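PDB 2B3F: glucose-binding protein from Thermus thermophilus HB27, which binds glucose or galactose as a periplasmic solute-binding protein and probably delivers the sugar to a binding-protein-dependent transport system. Local coordinates for residues F63-G68 and S277-L282; D83-F88 and G109-V114; V116-S121 and F273-D278. One frame throughout, in Å; residues are numbered along the deposited sequence.

Interaction 1: residues F63-G68 and S277-L282; sequences FQVHAG and SDSFGL. With GAL (beta-D-galactopyranose), chain G.
S279, Q64 and D278 have the largest shares of the buried surface in this antiparallel strand pairing, in the central sheet of a periplasmic-binding-protein fold, where strand 62-66 meets strand 272-280 beside bound galactose. The example illustrates how one sheet can serve two environments, since alternate residues face opposite ways. V65 and S279 form a hydrogen-bonded pair: V65 N donates a hydrogen bond to S279 O at 2.9 Å, and S279 N returns a bond to V65 O. The hydroxyl joins in, because S279 OG sits between its own backbone N and carbonyl carbon (chi1 76°) and donates to V65 O at 2.8 Å. The two donors of S279 thus grip one carbonyl oxygen from opposite faces of its plane, while S113 OG holds the same hydroxyl from a further strand. On the other face, Q64 and D278 run side by side toward the sugar. Q64 keeps an extended chain, with 81° between its amide plane and the carboxylate, and NE2 reaches D278 OD1 from above the carboxylate plane at 3.1 Å; OE1 is taken by the backbone N of W8. This bond is consistent with a carboxylate held in place for galactose; OD1 accepts from sugar O2 and OD2 from sugar O3. H66 lies alongside, with ND1 bonded to E70 and NE2 donating to galactose O2 at 2.8 Å, and S277 O lies at the edge of its ring. F280 packs against Q64, whose CA makes an off-centre CH-pi contact with its ring. Beyond the paired residues, A67 N donates almost straight to S277 O (169°). Water bridges both ends: one molecule donates to A67 O and accepts from S277 N, and another donates to F63 O at 2.6 Å while accepting from G281 N.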
loop_
_atom_site.group_PDB
_atom_site.type_symbol
_atom_site.label_atom_id
_atom_site.label_comp_id
_atom_site.label_asym_id
_atom_site.label_seq_id
_atom_site.Cartn_x
_atom_site.Cartn_y
_atom_site.Cartn_z
ATOM N N PHE A 63 8.526 4.205 -13.981
ATOM C CA PHE A 63 7.796 3.070 -13.396
ATOM C C PHE A 63 7.282 3.382 -11.999
ATOM O O PHE A 63 7.915 4.103 -11.195
ATOM C CB PHE A 63 8.627 1.788 -13.416
ATOM C CG PHE A 63 9.912 1.865 -12.635
ATOM C CD1 PHE A 63 9.941 1.664 -11.256
ATOM C CD2 PHE A 63 11.114 2.068 -13.302
ATOM C CE1 PHE A 63 11.139 1.714 -10.545
ATOM C CE2 PHE A 63 12.312 2.106 -12.605
ATOM C CZ PHE A 63 12.334 1.922 -11.225
ATOM N N GLN A 64 6.100 2.859 -11.722
ATOM C CA GLN A 64 5.522 2.937 -10.398
ATOM C C GLN A 64 6.432 2.237 -9.385
ATOM O O GLN A 64 6.876 1.102 -9.585
ATOM C CB GLN A 64 4.153 2.261 -10.398
ATOM C CG GLN A 64 3.435 2.320 -9.090
ATOM C CD GLN A 64 2.139 1.476 -9.080
ATOM O OE1 GLN A 64 1.725 0.971 -10.114
ATOM N NE2 GLN A 64 1.522 1.352 -7.918
ATOM N N VAL A 65 6.730 2.938 -8.305
ATOM C CA VAL A 65 7.617 2.423 -7.281
ATOM C C VAL A 65 7.272 3.027 -5.937
ATOM O O VAL A 65 6.917 4.195 -5.815
ATOM C CB VAL A 65 9.095 2.680 -7.641
ATOM C CG1 VAL A 65 9.368 4.170 -7.812
ATOM C CG2 VAL A 65 10.059 2.022 -6.641
ATOM N N HIS A 66 7.364 2.204 -4.910
ATOM C CA HIS A 66 7.056 2.650 -3.588
ATOM C C HIS A 66 8.169 3.477 -2.969
ATOM O O HIS A 66 9.327 3.078 -2.966
ATOM C CB HIS A 66 6.769 1.466 -2.660
ATOM C CG HIS A 66 5.456 0.809 -2.930
ATOM N ND1 HIS A 66 5.334 -0.546 -3.120
ATOM C CD2 HIS A 66 4.211 1.322 -3.039
ATOM C CE1 HIS A 66 4.063 -0.846 -3.320
ATOM N NE2 HIS A 66 3.356 0.266 -3.269
ATOM N N ALA A 67 7.779 4.589 -2.369
ATOM C CA ALA A 67 8.740 5.401 -1.610
ATOM C C ALA A 67 9.251 4.602 -0.414
ATOM O O ALA A 67 8.477 3.912 0.268
ATOM C CB ALA A 67 8.091 6.682 -1.140
ATOM N N GLY A 68 10.548 4.713 -0.160
ATOM C CA GLY A 68 11.183 4.065 0.983
ATOM C C GLY A 68 12.171 3.007 0.530
ATOM O O GLY A 68 12.789 3.131 -0.525
ATOM N N SER A 277 3.485 5.126 -0.276
ATOM C CA SER A 277 3.365 6.161 -1.298
ATOM C C SER A 277 3.819 5.639 -2.637
ATOM O O SER A 277 4.922 5.119 -2.759
ATOM C CB SER A 277 4.184 7.401 -0.902
ATOM O OG SER A 277 4.137 8.364 -1.939
ATOM N N ASP A 278 2.931 5.743 -3.628
ATOM C CA ASP A 278 3.244 5.453 -5.002
ATOM C C ASP A 278 4.005 6.647 -5.570
ATOM O O ASP A 278 3.596 7.783 -5.355
ATOM C CB ASP A 278 1.962 5.218 -5.796
ATOM C CG ASP A 278 1.212 3.950 -5.341
ATOM O OD1 ASP A 278 1.880 2.892 -5.307
ATOM O OD2 ASP A 278 0.009 4.044 -5.027
ATOM N N SER A 279 5.099 6.368 -6.259
ATOM C CA SER A 279 5.974 7.392 -6.816
ATOM C C SER A 279 6.486 6.967 -8.190
ATOM O O SER A 279 6.415 5.791 -8.563
ATOM C CB SER A 279 7.119 7.677 -5.821
ATOM O OG SER A 279 8.109 6.682 -5.811
ATOM N N PHE A 280 7.003 7.942 -8.946
ATOM C CA PHE A 280 7.609 7.696 -10.244
ATOM C C PHE A 280 8.977 8.361 -10.283
ATOM O O PHE A 280 9.111 9.483 -9.806
ATOM C CB PHE A 280 6.751 8.271 -11.366
ATOM C CG PHE A 280 5.489 7.484 -11.621
ATOM C CD1 PHE A 280 5.487 6.417 -12.517
ATOM C CD2 PHE A 280 4.315 7.820 -10.972
ATOM C CE1 PHE A 280 4.312 5.682 -12.747
ATOM C CE2 PHE A 280 3.141 7.102 -11.200
ATOM C CZ PHE A 280 3.160 6.015 -12.095
ATOM N N GLY A 281 9.945 7.678 -10.886
ATOM C CA GLY A 281 11.260 8.256 -11.110
ATOM C C GLY A 281 11.668 8.270 -12.560
ATOM O O GLY A 281 10.846 8.101 -13.466
ATOM N N LEU A 282 12.967 8.443 -12.766
ATOM C CA LEU A 282 13.536 8.582 -14.089
ATOM C C LEU A 282 14.681 7.591 -14.253
ATOM O O LEU A 282 15.802 7.856 -13.826
ATOM C CB LEU A 282 14.022 10.019 -14.295
ATOM C CG LEU A 282 14.551 10.348 -15.701
ATOM C CD1 LEU A 282 13.451 10.187 -16.730
ATOM C CD2 LEU A 282 15.077 11.768 -15.746
HETATM C C1 GAL G . -0.162 -1.087 -3.570
HETATM C C2 GAL G . -0.091 0.198 -4.405
HETATM C C3 GAL G . -1.472 0.787 -4.661
HETATM C C4 GAL G . -2.424 -0.265 -5.231
HETATM C C5 GAL G . -2.325 -1.544 -4.364
HETATM C C6 GAL G . -3.219 -2.705 -4.831
HETATM O O1 GAL G . 1.102 -1.653 -3.401
HETATM O O2 GAL G . 0.773 1.138 -3.745
HETATM O O3 GAL G . -1.376 1.879 -5.564
HETATM O O4 GAL G . -2.056 -0.486 -6.567
HETATM O O5 GAL G . -1.002 -2.012 -4.270
HETATM O O6 GAL G . -2.719 -3.269 -6.006
HETATM O O HOH W 1 10.332 5.033 -11.632
HETATM O O HOH W 2 5.719 3.239 0.301
#

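Interaction 2: residues D83-F88 and G109-V114; sequences DLSALF and GGIWSV
An Asx turn opens helix 85-91, and its carboxylate oxygen also receives a backbone N-H of strand 110-115, with D83 and L84 facing G110 and I111. A single carboxylate oxygen organises the junction. D83 OD1 accepts from the backbone N of S85 at 3.0 Å, from S85 OG at 2.7 Å and, across the contact, from I111 N at 3.1 Å. The hydroxyl arrives on the syn side close to the carboxylate plane, whereas both backbone donors come from above it. Three bonds on one oxygen hold the carboxylate in a fixed orientation, and with CG opposite the backbone N (chi1 -176°) it reaches over G110. The other oxygen, OD2, accepts a hydrogen bond from a water that also donates to G109 O. Next to this cluster L84 N donates to I111 O at 2.8 Å, fastening the N-cap residue directly to the strand.

Apolar groups fill the inner side. I111 CG2 stands over one face of the F88 ring, 3.6 Å from its centroid, in a CH-pi contact, while S113 O, buried without a hydrogen-bonding partner, lies at the ring edge. L84 CD1 rests against S113 CA and meets V114 CG2 at 3.9 Å, a methyl that also approaches F88 CE1. W112 turns the other way, yet its CZ3 packs on the D83 backbone, and NE1 is bonded to Y107 O. Helices 93-96 and 99-105 complete the pocket around F88, and L296 of helix 289-299 touches L84 and V114. The arrangement is that of an Asx turn at a helix N-terminus in the alpha/beta solute-binding fold, its acceptor oxygen shared with a neighbouring strand.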
loop_
_atom_site.group_PDB
_atom_site.type_symbol
_atom_site.label_atom_id
_atom_site.label_comp_id
_atom_site.label_asym_id
_atom_site.label_seq_id
_atom_site.Cartn_x
_atom_site.Cartn_y
_atom_site.Cartn_z
ATOM N N ASP A 83 19.248 11.075 -10.476
ATOM C CA ASP A 83 19.036 11.963 -9.348
ATOM C C ASP A 83 18.130 13.099 -9.790
ATOM O O ASP A 83 18.402 13.753 -10.806
ATOM C CB ASP A 83 20.406 12.498 -8.895
ATOM C CG ASP A 83 20.346 13.370 -7.666
ATOM O OD1 ASP A 83 19.272 13.642 -7.108
ATOM O OD2 ASP A 83 21.446 13.810 -7.240
ATOM N N LEU A 84 17.051 13.319 -9.042
ATOM C CA LEU A 84 16.026 14.299 -9.368
ATOM C C LEU A 84 16.138 15.600 -8.555
ATOM O O LEU A 84 15.236 16.423 -8.601
ATOM C CB LEU A 84 14.631 13.699 -9.136
ATOM C CG LEU A 84 14.345 12.372 -9.852
ATOM C CD1 LEU A 84 12.931 11.891 -9.511
ATOM C CD2 LEU A 84 14.485 12.535 -11.354
ATOM N N SER A 85 17.238 15.772 -7.822
ATOM C CA SER A 85 17.424 16.955 -6.965
ATOM C C SER A 85 17.173 18.282 -7.702
ATOM O O SER A 85 16.455 19.151 -7.194
ATOM C CB SER A 85 18.826 16.937 -6.341
ATOM O OG SER A 85 19.002 15.784 -5.511
ATOM N N ALA A 86 17.718 18.415 -8.912
ATOM C CA ALA A 86 17.574 19.675 -9.686
ATOM C C ALA A 86 16.128 19.927 -10.065
ATOM O O ALA A 86 15.636 21.053 -10.009
ATOM C CB ALA A 86 18.441 19.620 -10.932
ATOM N N LEU A 87 15.427 18.854 -10.452
ATOM C CA LEU A 87 14.009 18.944 -10.756
ATOM C C LEU A 87 13.218 19.350 -9.518
ATOM O O LEU A 87 12.304 20.164 -9.608
ATOM C CB LEU A 87 13.494 17.607 -11.319
ATOM C CG LEU A 87 12.039 17.570 -11.740
ATOM C CD1 LEU A 87 11.792 18.539 -12.875
ATOM C CD2 LEU A 87 11.695 16.133 -12.160
ATOM N N PHE A 88 13.562 18.784 -8.368
ATOM C CA PHE A 88 12.912 19.149 -7.112
ATOM C C PHE A 88 13.096 20.642 -6.833
ATOM O O PHE A 88 12.156 21.322 -6.432
ATOM C CB PHE A 88 13.423 18.298 -5.940
ATOM C CG PHE A 88 12.609 17.038 -5.726
ATOM C CD1 PHE A 88 12.718 15.968 -6.612
ATOM C CD2 PHE A 88 11.723 16.945 -4.670
ATOM C CE1 PHE A 88 11.943 14.814 -6.427
ATOM C CE2 PHE A 88 10.937 15.789 -4.483
ATOM C CZ PHE A 88 11.060 14.738 -5.374
ATOM N N GLY A 109 22.574 11.740 -0.676
ATOM C CA GLY A 109 22.638 13.060 -1.299
ATOM C C GLY A 109 21.743 13.287 -2.507
ATOM O O GLY A 109 21.718 14.390 -3.072
ATOM N N GLY A 110 21.003 12.253 -2.926
ATOM C CA GLY A 110 20.117 12.341 -4.080
ATOM C C GLY A 110 18.670 12.193 -3.658
ATOM O O GLY A 110 18.380 11.832 -2.526
ATOM N N ILE A 111 17.772 12.527 -4.576
ATOM C CA ILE A 111 16.319 12.361 -4.402
ATOM C C ILE A 111 15.864 11.596 -5.638
ATOM O O ILE A 111 16.196 11.982 -6.759
ATOM C CB ILE A 111 15.591 13.713 -4.294
ATOM C CG1 ILE A 111 16.133 14.506 -3.105
ATOM C CG2 ILE A 111 14.122 13.488 -4.099
ATOM C CD1 ILE A 111 15.570 15.897 -2.968
ATOM N N TRP A 112 15.134 10.488 -5.438
ATOM C CA TRP A 112 15.098 9.438 -6.461
ATOM C C TRP A 112 13.742 9.145 -7.093
ATOM O O TRP A 112 13.670 8.398 -8.073
ATOM C CB TRP A 112 15.735 8.154 -5.899
ATOM C CG TRP A 112 17.130 8.401 -5.398
ATOM C CD1 TRP A 112 17.511 8.591 -4.109
ATOM C CD2 TRP A 112 18.313 8.527 -6.196
ATOM N NE1 TRP A 112 18.882 8.806 -4.039
ATOM C CE2 TRP A 112 19.395 8.769 -5.311
ATOM C CE3 TRP A 112 18.565 8.456 -7.574
ATOM C CZ2 TRP A 112 20.704 8.957 -5.761
ATOM C CZ3 TRP A 112 19.869 8.622 -8.022
ATOM C CH2 TRP A 112 20.923 8.866 -7.111
ATOM N N SER A 113 12.677 9.732 -6.563
ATOM C CA SER A 113 11.353 9.606 -7.185
ATOM C C SER A 113 10.438 10.741 -6.745
ATOM O O SER A 113 10.774 11.510 -5.830
ATOM C CB SER A 113 10.704 8.252 -6.855
ATOM O OG SER A 113 10.355 8.213 -5.494
ATOM N N VAL A 114 9.285 10.833 -7.400
ATOM C CA VAL A 114 8.298 11.865 -7.135
ATOM C C VAL A 114 7.019 11.203 -6.637
ATOM O O VAL A 114 6.381 10.458 -7.395
ATOM C CB VAL A 114 7.970 12.664 -8.413
ATOM C CG1 VAL A 114 6.997 13.813 -8.106
ATOM C CG2 VAL A 114 9.267 13.131 -9.078
HETATM O O HOH W 3 22.220 15.650 -5.512
HETATM O O HOH W 4 19.474 16.690 -3.034
#

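Interaction 3: residues V116-S121 and F273-D278; sequences VNIHRS and FMMLSD. With GAL (beta-D-galactopyranose), chain G.
N117 grips D278 twice, setting the sugar-binding carboxylate from the side of segment 116-121. Its ND2 donates to the anti lone pair of D278 OD2 at 2.9 Å, nearly straight (171°), and its OD1 accepts from D278 N at 2.8 Å. The amide reaches both because CG lies between the backbone N and carbonyl carbon (chi1 67°). At the pocket wall L276 CD1 comes 3.2 Å from galactose O2 and packs on H119 CB, while the H119 ring turns its edge to D278 OD2; K312 and D243 hold its two nitrogens. Behind this first shell, S277 OG donates to N117 O at 2.7 Å and V116 N to D278 O. H119 and L276 then form an antiparallel hydrogen-bonded pair, followed by S121 N to M274 O. Farther out, the extended R120 chain crosses the F273 ring, CD over its centre at 3.9 Å from the centroid, and the guanidinium, almost parallel to the ring, bonds V272 O through NH2 and D336 in a salt bridge through NH1. I118 CD1 meets M275 CE on the side lined by helices 99-105 and 328-339, whereas M274 faces helix 166-190, and strand 341-344 pairs beyond F273 and M275.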
loop_
_atom_site.group_PDB
_atom_site.type_symbol
_atom_site.label_atom_id
_atom_site.label_comp_id
_atom_site.label_asym_id
_atom_site.label_seq_id
_atom_site.Cartn_x
_atom_site.Cartn_y
_atom_site.Cartn_z
ATOM N N VAL A 116 3.206 10.584 -5.792
ATOM C CA VAL A 116 1.936 11.020 -6.356
ATOM C C VAL A 116 0.795 10.995 -5.353
ATOM O O VAL A 116 -0.230 11.627 -5.563
ATOM C CB VAL A 116 1.575 10.242 -7.639
ATOM C CG1 VAL A 116 1.274 8.786 -7.357
ATOM C CG2 VAL A 116 0.376 10.912 -8.357
ATOM N N ASN A 117 0.968 10.248 -4.266
ATOM C CA ASN A 117 -0.097 10.020 -3.326
ATOM C C ASN A 117 0.416 9.564 -1.967
ATOM O O ASN A 117 1.631 9.401 -1.744
ATOM C CB ASN A 117 -1.092 8.982 -3.896
ATOM C CG ASN A 117 -0.491 7.584 -4.018
ATOM O OD1 ASN A 117 0.610 7.329 -3.564
ATOM N ND2 ASN A 117 -1.243 6.665 -4.632
ATOM N N ILE A 118 -0.534 9.383 -1.074
ATOM C CA ILE A 118 -0.351 8.662 0.176
ATOM C C ILE A 118 -1.530 7.686 0.287
ATOM O O ILE A 118 -2.692 8.085 0.236
ATOM C CB ILE A 118 -0.364 9.600 1.409
ATOM C CG1 ILE A 118 0.783 10.622 1.344
ATOM C CG2 ILE A 118 -0.314 8.814 2.694
ATOM C CD1 ILE A 118 2.167 10.073 1.533
ATOM N N HIS A 119 -1.224 6.391 0.407
ATOM C CA HIS A 119 -2.222 5.408 0.803
ATOM C C HIS A 119 -2.002 5.008 2.271
ATOM O O HIS A 119 -0.887 5.090 2.812
ATOM C CB HIS A 119 -2.167 4.131 -0.066
ATOM C CG HIS A 119 -2.964 4.171 -1.347
ATOM N ND1 HIS A 119 -4.339 4.255 -1.382
ATOM C CD2 HIS A 119 -2.564 4.048 -2.637
ATOM C CE1 HIS A 119 -4.744 4.194 -2.644
ATOM N NE2 HIS A 119 -3.685 4.073 -3.422
ATOM N N ARG A 120 -3.078 4.548 2.888
ATOM C CA ARG A 120 -3.068 4.003 4.237
ATOM C C ARG A 120 -3.304 2.493 4.157
ATOM O O ARG A 120 -4.253 2.049 3.487
ATOM C CB ARG A 120 -4.202 4.607 5.045
ATOM C CG ARG A 120 -4.144 4.241 6.500
ATOM C CD ARG A 120 -5.151 5.023 7.293
ATOM N NE ARG A 120 -5.007 4.781 8.713
ATOM C CZ ARG A 120 -5.687 5.441 9.641
ATOM N NH1 ARG A 120 -6.554 6.360 9.285
ATOM N NH2 ARG A 120 -5.486 5.196 10.918
ATOM N N SER A 121 -2.470 1.743 4.862
ATOM C CA SER A 121 -2.559 0.297 4.890
ATOM C C SER A 121 -3.595 -0.205 5.907
ATOM O O SER A 121 -4.363 -1.134 5.605
ATOM C CB SER A 121 -1.190 -0.314 5.204
ATOM O OG SER A 121 -1.311 -1.723 5.377
ATOM N N PHE A 273 -1.163 5.855 11.583
ATOM C CA PHE A 273 -1.440 5.835 10.146
ATOM C C PHE A 273 -0.254 5.100 9.554
ATOM O O PHE A 273 0.873 5.595 9.569
ATOM C CB PHE A 273 -1.556 7.286 9.656
ATOM C CG PHE A 273 -2.012 7.463 8.223
ATOM C CD1 PHE A 273 -3.132 8.232 7.942
ATOM C CD2 PHE A 273 -1.265 6.986 7.154
ATOM C CE1 PHE A 273 -3.547 8.478 6.630
ATOM C CE2 PHE A 273 -1.674 7.230 5.827
ATOM C CZ PHE A 273 -2.815 7.978 5.567
ATOM N N MET A 274 -0.493 3.878 9.077
ATOM C CA MET A 274 0.558 3.104 8.423
ATOM C C MET A 274 0.521 3.457 6.942
ATOM O O MET A 274 -0.415 3.085 6.226
ATOM C CB MET A 274 0.361 1.587 8.616
ATOM C CG MET A 274 1.445 0.801 7.925
ATOM S SD MET A 274 1.295 -0.994 8.169
ATOM C CE MET A 274 2.028 -1.184 9.748
ATOM N N MET A 275 1.523 4.209 6.504
ATOM C CA MET A 275 1.490 4.797 5.173
ATOM C C MET A 275 2.299 4.016 4.158
ATOM O O MET A 275 3.152 3.182 4.504
ATOM C CB MET A 275 2.000 6.257 5.204
ATOM C CG MET A 275 3.446 6.406 5.591
ATOM S SD MET A 275 4.679 6.109 4.290
ATOM C CE MET A 275 4.380 7.482 3.155
ATOM N N LEU A 276 2.009 4.309 2.894
ATOM C CA LEU A 276 2.840 3.963 1.754
ATOM C C LEU A 276 2.627 5.073 0.727
ATOM O O LEU A 276 1.665 5.851 0.842
ATOM C CB LEU A 276 2.422 2.595 1.158
ATOM C CG LEU A 276 0.955 2.506 0.741
ATOM C CD1 LEU A 276 0.800 2.094 -0.711
ATOM C CD2 LEU A 276 0.110 1.641 1.697
ATOM N N SER A 277 3.485 5.126 -0.276
ATOM C CA SER A 277 3.365 6.161 -1.298
ATOM C C SER A 277 3.819 5.639 -2.637
ATOM O O SER A 277 4.922 5.119 -2.759
ATOM C CB SER A 277 4.184 7.401 -0.902
ATOM O OG SER A 277 4.137 8.364 -1.939
ATOM N N ASP A 278 2.931 5.743 -3.628
ATOM C CA ASP A 278 3.244 5.453 -5.002
ATOM C C ASP A 278 4.005 6.647 -5.570
ATOM O O ASP A 278 3.596 7.783 -5.355
ATOM C CB ASP A 278 1.962 5.218 -5.796
ATOM C CG ASP A 278 1.212 3.950 -5.341
ATOM O OD1 ASP A 278 1.880 2.892 -5.307
ATOM O OD2 ASP A 278 0.009 4.044 -5.027
HETATM C C1 GAL G . -0.162 -1.087 -3.570
HETATM C C2 GAL G . -0.091 0.198 -4.405
HETATM C C3 GAL G . -1.472 0.787 -4.661
HETATM C C4 GAL G . -2.424 -0.265 -5.231
HETATM C C5 GAL G . -2.325 -1.544 -4.364
HETATM C C6 GAL G . -3.219 -2.705 -4.831
HETATM O O1 GAL G . 1.102 -1.653 -3.401
HETATM O O2 GAL G . 0.773 1.138 -3.745
HETATM O O3 GAL G . -1.376 1.879 -5.564
HETATM O O4 GAL G . -2.056 -0.486 -6.567
HETATM O O5 GAL G . -1.002 -2.012 -4.270
HETATM O O6 GAL G . -2.719 -3.269 -6.006
#

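Overall arrangement
Strand 272-280 links the three contacts: interactions 1 and 3 lie on it, and interaction 2 supplies a neighbouring strand. Interactions 1 and 3 have centres about 11 Å apart, share S277 and D278, and touch the galactose. Interaction 2 has its centre about 12 Å from that of interaction 1 and about 20 Å from that of interaction 3; its strand 110-115 is joined to 272-280 by S113 OG to S279 OG and V114 N to F280 O. Along the chain, interaction 2 is nested within the loop closed by interaction 1, and strand 119-120 of interaction 3 follows it. Sequence-distant segments thereby meet in one mixed sheet, whose part nearer the centre of the chain forms one wall of the sugar pocket and whose outer part meets helix 85-91.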